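Local atomic coordinates of MlnD (PDB entry 5IL5), a protein that probably dehydrates carrier-bound beta-hydroxyacyl intermediates during macrolactin assembly, being the dehydratase domain of the trans-AT polyketide synthase subunit MlnD. Residues 229-241 and 276-287. Residues are numbered along the deposited sequence; the frame is centred on the assembly and turned at random.
Sequences AGENAGELPENIK and GGILMELSGLVF
Within these two segments, the aromatic ring of Phe287 is met mostly by backbone atoms: residues 229-236, from the end of a helix through a 3-10 turn and loop, curl round it. Ala233 CA stands 4.2 Å from the ring centroid, only 6° off the normal, a CH-pi contact; over the same face, Gly234 N lies offset toward the rim. The amide nitrogen of Leu236 meets the ring edge in plane, and Ala229 CB touches CE2 at 4.1 Å. With CG anti to its carbonyl carbon (chi1 -79°), the phenylalanine side chain swings toward residues 229-236, where Tyr222 and Val225 of helix 215-229 also touch it.

Beyond the ring, residues 239-241 and 284-286 run antiparallel. Asn239 and Val286 exchange two nearly straight bonds, Asn239 N to Val286 O at 3.1 Å and Val286 N to Asn239 O at 2.9 Å; Glu238 and Asn239 together face Val286, a classic beta bulge. Further along, Lys241 N makes weak bonds to the carbonyl oxygens of Ser283 and Gly284. Gly284 and Leu285 form a G1 bulge against strand 266-272, while Asp268 accepts bonds from Ser283 OG and Gly284 N.

On the buried face, Ile240 and Leu285 lie side by side, CD1 to CD1 3.8 Å apart, with Pro237 CB 4.0 Å from Leu285 CG. Since strand 239-245 also pairs with strand 92-98 of the N-terminal half, the arrangement belongs to the double hotdog fold of polyketide synthase dehydratases.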
ATOM      1  N   ALA A 229       4.436   2.017 -40.489  1.00 41.89           N
ATOM      2  CA  ALA A 229       5.721   2.705 -40.439  1.00 42.88           C
ATOM      3  C   ALA A 229       6.819   1.886 -41.112  1.00 43.89           C
ATOM      4  O   ALA A 229       7.668   2.440 -41.823  1.00 45.62           O
ATOM      5  CB  ALA A 229       6.076   2.998 -38.982  1.00 41.70           C
ATOM      6  N   GLY A 230       6.816   0.576 -40.912  1.00 43.05           N
ATOM      7  CA  GLY A 230       7.806  -0.278 -41.558  1.00 44.14           C
ATOM      8  C   GLY A 230       9.219   0.051 -41.111  1.00 44.88           C
ATOM      9  O   GLY A 230       9.513   0.097 -39.912  1.00 43.83           O
ATOM     10  N   GLU A 231      10.121   0.271 -42.077  1.00 55.88           N
ATOM     11  CA  GLU A 231      11.485   0.651 -41.719  1.00 59.37           C
ATOM     12  C   GLU A 231      11.486   1.933 -40.907  1.00 61.03           C
ATOM     13  O   GLU A 231      12.356   2.129 -40.051  1.00 61.24           O
ATOM     14  CB  GLU A 231      12.390   0.786 -42.944  1.00 61.56           C
ATOM     15  CG  GLU A 231      12.381  -0.434 -43.854  1.00 62.32           C
ATOM     16  CD  GLU A 231      13.471  -0.393 -44.913  1.00 64.93           C
ATOM     17  OE1 GLU A 231      13.141  -0.228 -46.105  1.00 66.01           O
ATOM     18  OE2 GLU A 231      14.665  -0.530 -44.543  1.00 66.27           O
ATOM     19  N   ASN A 232      10.504   2.803 -41.143  1.00 58.83           N
ATOM     20  CA  ASN A 232      10.401   4.058 -40.413  1.00 60.61           C
ATOM     21  C   ASN A 232      10.025   3.829 -38.961  1.00 57.91           C
ATOM     22  O   ASN A 232       9.916   4.794 -38.192  1.00 57.98           O
ATOM     23  CB  ASN A 232       9.326   4.938 -41.050  1.00 63.36           C
ATOM     24  CG  ASN A 232       9.509   5.100 -42.544  1.00 66.74           C
ATOM     25  OD1 ASN A 232      10.568   4.780 -43.096  1.00 68.43           O
ATOM     26  ND2 ASN A 232       8.468   5.595 -43.211  1.00 68.17           N
ATOM     27  N   ALA A 233       9.841   2.570 -38.574  1.00 55.76           N
ATOM     28  CA  ALA A 233       9.567   2.241 -37.191  1.00 53.19           C
ATOM     29  C   ALA A 233      10.860   2.315 -36.400  1.00 52.91           C
ATOM     30  O   ALA A 233      11.885   1.761 -36.812  1.00 54.11           O
ATOM     31  CB  ALA A 233       8.962   0.841 -37.094  1.00 52.05           C
ATOM     32  N   GLY A 234      10.811   3.013 -35.270  1.00 48.51           N
ATOM     33  CA  GLY A 234      11.905   3.056 -34.329  1.00 47.15           C
ATOM     34  C   GLY A 234      11.830   1.984 -33.274  1.00 45.14           C
ATOM     35  O   GLY A 234      12.702   1.908 -32.402  1.00 45.61           O
ATOM     36  N   GLU A 235      10.794   1.145 -33.332  1.00 47.53           N
ATOM     37  CA  GLU A 235      10.574   0.092 -32.348  1.00 46.81           C
ATOM     38  C   GLU A 235      10.727   0.639 -30.931  1.00 46.03           C
ATOM     39  O   GLU A 235      11.235  -0.037 -30.031  1.00 46.19           O
ATOM     40  CB  GLU A 235      11.515  -1.093 -32.590  1.00 48.42           C
ATOM     41  CG  GLU A 235      10.902  -2.209 -33.436  1.00 48.56           C
ATOM     42  CD  GLU A 235      11.068  -1.974 -34.930  1.00 49.65           C
ATOM     43  OE1 GLU A 235      12.216  -1.760 -35.379  1.00 51.30           O
ATOM     44  OE2 GLU A 235      10.051  -1.985 -35.656  1.00 49.04           O
ATOM     45  N   LEU A 236      10.300   1.888 -30.741  1.00 43.18           N
ATOM     46  CA  LEU A 236      10.119   2.493 -29.429  1.00 43.08           C
ATOM     47  C   LEU A 236       9.294   3.756 -29.637  1.00 40.73           C
ATOM     48  O   LEU A 236       9.757   4.679 -30.319  1.00 41.79           O
ATOM     49  CB  LEU A 236      11.454   2.829 -28.765  1.00 46.57           C
ATOM     50  CG  LEU A 236      11.322   3.591 -27.444  1.00 48.51           C
ATOM     51  CD1 LEU A 236      12.269   2.988 -26.426  1.00 50.26           C
ATOM     52  CD2 LEU A 236      11.593   5.083 -27.611  1.00 49.90           C
ATOM     53  N   PRO A 237       8.081   3.854 -29.087  1.00 44.20           N
ATOM     54  CA  PRO A 237       7.290   5.066 -29.331  1.00 44.37           C
ATOM     55  C   PRO A 237       7.681   6.169 -28.367  1.00 44.80           C
ATOM     56  O   PRO A 237       7.206   6.224 -27.229  1.00 44.20           O
ATOM     57  CB  PRO A 237       5.839   4.599 -29.137  1.00 43.33           C
ATOM     58  CG  PRO A 237       5.913   3.245 -28.475  1.00 42.59           C
ATOM     59  CD  PRO A 237       7.349   2.878 -28.261  1.00 43.14           C
ATOM     60  N   GLU A 238       8.538   7.070 -28.847  1.00 44.79           N
ATOM     61  CA  GLU A 238       9.127   8.092 -27.989  1.00 45.48           C
ATOM     62  C   GLU A 238       8.056   8.958 -27.339  1.00 45.16           C
ATOM     63  O   GLU A 238       8.162   9.295 -26.154  1.00 45.09           O
ATOM     64  CB  GLU A 238      10.108   8.940 -28.805  1.00 47.12           C
ATOM     65  CG  GLU A 238      11.100   9.764 -27.981  1.00 48.13           C
ATOM     66  CD  GLU A 238      12.309  10.207 -28.793  1.00 49.90           C
ATOM     67  OE1 GLU A 238      12.226  10.221 -30.044  1.00 50.54           O
ATOM     68  OE2 GLU A 238      13.343  10.536 -28.173  1.00 50.82           O
ATOM     69  N   ASN A 239       7.018   9.327 -28.089  1.00 38.62           N
ATOM     70  CA  ASN A 239       5.973  10.203 -27.577  1.00 38.61           C
ATOM     71  C   ASN A 239       4.601   9.751 -28.054  1.00 37.90           C
ATOM     72  O   ASN A 239       4.454   9.201 -29.146  1.00 37.87           O
ATOM     73  CB  ASN A 239       6.188  11.644 -28.017  1.00 40.12           C
ATOM     74  CG  ASN A 239       7.334  12.309 -27.292  1.00 40.98           C
ATOM     75  OD1 ASN A 239       8.470  12.277 -27.750  1.00 41.78           O
ATOM     76  ND2 ASN A 239       7.039  12.918 -26.151  1.00 40.98           N
ATOM     77  N   ILE A 240       3.601   9.962 -27.199  1.00 37.48           N
ATOM     78  CA  ILE A 240       2.199   9.788 -27.566  1.00 37.17           C
ATOM     79  C   ILE A 240       1.415  10.926 -26.924  1.00 37.82           C
ATOM     80  O   ILE A 240       1.448  11.093 -25.700  1.00 37.66           O
ATOM     81  CB  ILE A 240       1.640   8.424 -27.130  1.00 35.96           C
ATOM     82  CG1 ILE A 240       2.573   7.321 -27.643  1.00 35.51           C
ATOM     83  CG2 ILE A 240       0.220   8.247 -27.664  1.00 35.89           C
ATOM     84  CD1 ILE A 240       2.053   5.905 -27.501  1.00 34.56           C
ATOM     85  N   LYS A 241       0.719  11.714 -27.744  1.00 46.87           N
ATOM     86  CA  LYS A 241       0.084  12.924 -27.231  1.00 47.86           C
ATOM     87  C   LYS A 241      -1.133  12.599 -26.367  1.00 47.36           C
ATOM     88  O   LYS A 241      -1.248  13.096 -25.242  1.00 47.61           O
ATOM     89  CB  LYS A 241      -0.292  13.857 -28.388  1.00 49.29           C
ATOM     90  CG  LYS A 241       0.918  14.503 -29.082  1.00 50.35           C
ATOM     91  CD  LYS A 241       0.719  16.010 -29.305  1.00 52.25           C
ATOM     92  CE  LYS A 241       1.948  16.693 -29.921  1.00 53.59           C
ATOM     93  NZ  LYS A 241       3.089  16.846 -28.967  1.00 53.42           N
ATOM     94  N   GLY A 276     -17.274  -0.509 -35.815  1.00 30.43           N
ATOM     95  CA  GLY A 276     -16.501   0.707 -35.953  1.00 29.88           C
ATOM     96  C   GLY A 276     -16.521   1.665 -34.780  1.00 30.90           C
ATOM     97  O   GLY A 276     -15.782   2.658 -34.813  1.00 30.60           O
ATOM     98  N   GLY A 277     -17.369   1.445 -33.780  1.00 31.83           N
ATOM     99  CA  GLY A 277     -17.480   2.404 -32.690  1.00 33.18           C
ATOM    100  C   GLY A 277     -16.164   2.476 -31.923  1.00 32.30           C
ATOM    101  O   GLY A 277     -15.624   1.452 -31.489  1.00 31.66           O
ATOM    102  N   ILE A 278     -15.644   3.688 -31.749  1.00 32.53           N
ATOM    103  CA  ILE A 278     -14.316   3.853 -31.166  1.00 31.79           C
ATOM    104  C   ILE A 278     -14.363   3.561 -29.671  1.00 33.06           C
ATOM    105  O   ILE A 278     -15.089   4.215 -28.913  1.00 34.95           O
ATOM    106  CB  ILE A 278     -13.765   5.258 -31.441  1.00 32.02           C
ATOM    107  CG1 ILE A 278     -13.602   5.472 -32.953  1.00 31.00           C
ATOM    108  CG2 ILE A 278     -12.425   5.446 -30.732  1.00 31.63           C
ATOM    109  CD1 ILE A 278     -13.309   6.913 -33.375  1.00 31.82           C
ATOM    110  N   LEU A 279     -13.566   2.581 -29.240  1.00 32.28           N
ATOM    111  CA  LEU A 279     -13.467   2.201 -27.837  1.00 33.65           C
ATOM    112  C   LEU A 279     -12.269   2.832 -27.150  1.00 33.71           C
ATOM    113  O   LEU A 279     -12.307   3.052 -25.936  1.00 35.44           O
ATOM    114  CB  LEU A 279     -13.351   0.674 -27.704  1.00 33.30           C
ATOM    115  CG  LEU A 279     -14.366  -0.186 -28.462  1.00 33.19           C
ATOM    116  CD1 LEU A 279     -14.003  -1.662 -28.430  1.00 32.82           C
ATOM    117  CD2 LEU A 279     -15.739   0.014 -27.871  1.00 35.43           C
ATOM    118  N   MET A 280     -11.203   3.104 -27.901  1.00 32.11           N
ATOM    119  CA  MET A 280      -9.986   3.693 -27.363  1.00 32.23           C
ATOM    120  C   MET A 280      -9.243   4.367 -28.509  1.00 30.93           C
ATOM    121  O   MET A 280      -9.219   3.849 -29.626  1.00 29.50           O
ATOM    122  CB  MET A 280      -9.105   2.632 -26.689  1.00 32.08           C
ATOM    123  CG  MET A 280      -7.804   3.160 -26.108  1.00 32.43           C
ATOM    124  SD  MET A 280      -6.913   1.894 -25.174  1.00 32.90           S
ATOM    125  CE  MET A 280      -6.383   0.829 -26.498  1.00 30.68           C
ATOM    126  N   GLU A 281      -8.653   5.523 -28.223  1.00 32.43           N
ATOM    127  CA  GLU A 281      -7.957   6.328 -29.218  1.00 31.82           C
ATOM    128  C   GLU A 281      -6.543   6.583 -28.729  1.00 32.04           C
ATOM    129  O   GLU A 281      -6.353   6.988 -27.579  1.00 33.47           O
ATOM    130  CB  GLU A 281      -8.690   7.664 -29.452  1.00 33.13           C
ATOM    131  CG  GLU A 281      -8.008   8.604 -30.440  1.00 33.08           C
ATOM    132  CD  GLU A 281      -8.686   9.957 -30.528  1.00 34.88           C
ATOM    133  OE1 GLU A 281      -9.607  10.212 -29.721  1.00 36.21           O
ATOM    134  OE2 GLU A 281      -8.278  10.764 -31.396  1.00 35.24           O
ATOM    135  N   LEU A 282      -5.556   6.366 -29.598  1.00 30.19           N
ATOM    136  CA  LEU A 282      -4.194   6.846 -29.365  1.00 30.69           C
ATOM    137  C   LEU A 282      -3.826   7.820 -30.472  1.00 30.83           C
ATOM    138  O   LEU A 282      -3.643   7.421 -31.628  1.00 29.72           O
ATOM    139  CB  LEU A 282      -3.173   5.709 -29.303  1.00 29.80           C
ATOM    140  CG  LEU A 282      -3.040   5.014 -27.955  1.00 30.51           C
ATOM    141  CD1 LEU A 282      -4.111   3.957 -27.820  1.00 29.97           C
ATOM    142  CD2 LEU A 282      -1.640   4.439 -27.789  1.00 30.47           C
ATOM    143  N   SER A 283      -3.683   9.079 -30.101  1.00 33.00           N
ATOM    144  CA  SER A 283      -3.398  10.144 -31.043  1.00 33.76           C
ATOM    145  C   SER A 283      -1.925  10.538 -30.979  1.00 34.55           C
ATOM    146  O   SER A 283      -1.289  10.482 -29.923  1.00 35.24           O
ATOM    147  CB  SER A 283      -4.280  11.355 -30.738  1.00 35.54           C
ATOM    148  OG  SER A 283      -4.214  12.311 -31.780  1.00 36.45           O
ATOM    149  N   GLY A 284      -1.398  10.958 -32.123  1.00 34.25           N
ATOM    150  CA  GLY A 284      -0.067  11.535 -32.199  1.00 35.54           C
ATOM    151  C   GLY A 284       1.051  10.682 -31.639  1.00 35.04           C
ATOM    152  O   GLY A 284       1.947  11.205 -30.964  1.00 36.56           O
ATOM    153  N   LEU A 285       1.040   9.382 -31.925  1.00 33.19           N
ATOM    154  CA  LEU A 285       2.193   8.542 -31.630  1.00 32.94           C
ATOM    155  C   LEU A 285       3.334   8.887 -32.579  1.00 33.77           C
ATOM    156  O   LEU A 285       3.146   8.919 -33.800  1.00 33.36           O
ATOM    157  CB  LEU A 285       1.825   7.062 -31.767  1.00 31.04           C
ATOM    158  CG  LEU A 285       2.904   6.004 -31.482  1.00 30.84           C
ATOM    159  CD1 LEU A 285       2.285   4.683 -31.045  1.00 29.59           C
ATOM    160  CD2 LEU A 285       3.815   5.786 -32.688  1.00 30.77           C
ATOM    161  N   VAL A 286       4.521   9.143 -32.018  1.00 35.21           N
ATOM    162  CA  VAL A 286       5.695   9.534 -32.791  1.00 36.54           C
ATOM    163  C   VAL A 286       6.892   8.706 -32.337  1.00 36.81           C
ATOM    164  O   VAL A 286       7.141   8.573 -31.134  1.00 37.34           O
ATOM    165  CB  VAL A 286       5.997  11.038 -32.652  1.00 38.96           C
ATOM    166  CG1 VAL A 286       7.046  11.459 -33.666  1.00 40.54           C
ATOM    167  CG2 VAL A 286       4.725  11.859 -32.829  1.00 38.98           C
ATOM    168  N   PHE A 287       7.634   8.159 -33.296  1.00 43.76           N
ATOM    169  CA  PHE A 287       8.824   7.372 -32.987  1.00 44.86           C
ATOM    170  C   PHE A 287      10.031   8.273 -32.751  1.00 50.01           C
ATOM    171  O   PHE A 287      10.287   9.207 -33.516  1.00 50.62           O
ATOM    172  CB  PHE A 287       9.126   6.392 -34.117  1.00 43.49           C
ATOM    173  CG  PHE A 287       8.265   5.173 -34.106  1.00 41.24           C
ATOM    174  CD1 PHE A 287       8.532   4.134 -33.228  1.00 40.90           C
ATOM    175  CD2 PHE A 287       7.188   5.058 -34.965  1.00 39.78           C
ATOM    176  CE1 PHE A 287       7.743   3.003 -33.212  1.00 39.19           C
ATOM    177  CE2 PHE A 287       6.396   3.929 -34.953  1.00 37.98           C
ATOM    178  CZ  PHE A 287       6.672   2.901 -34.074  1.00 37.71           C
TER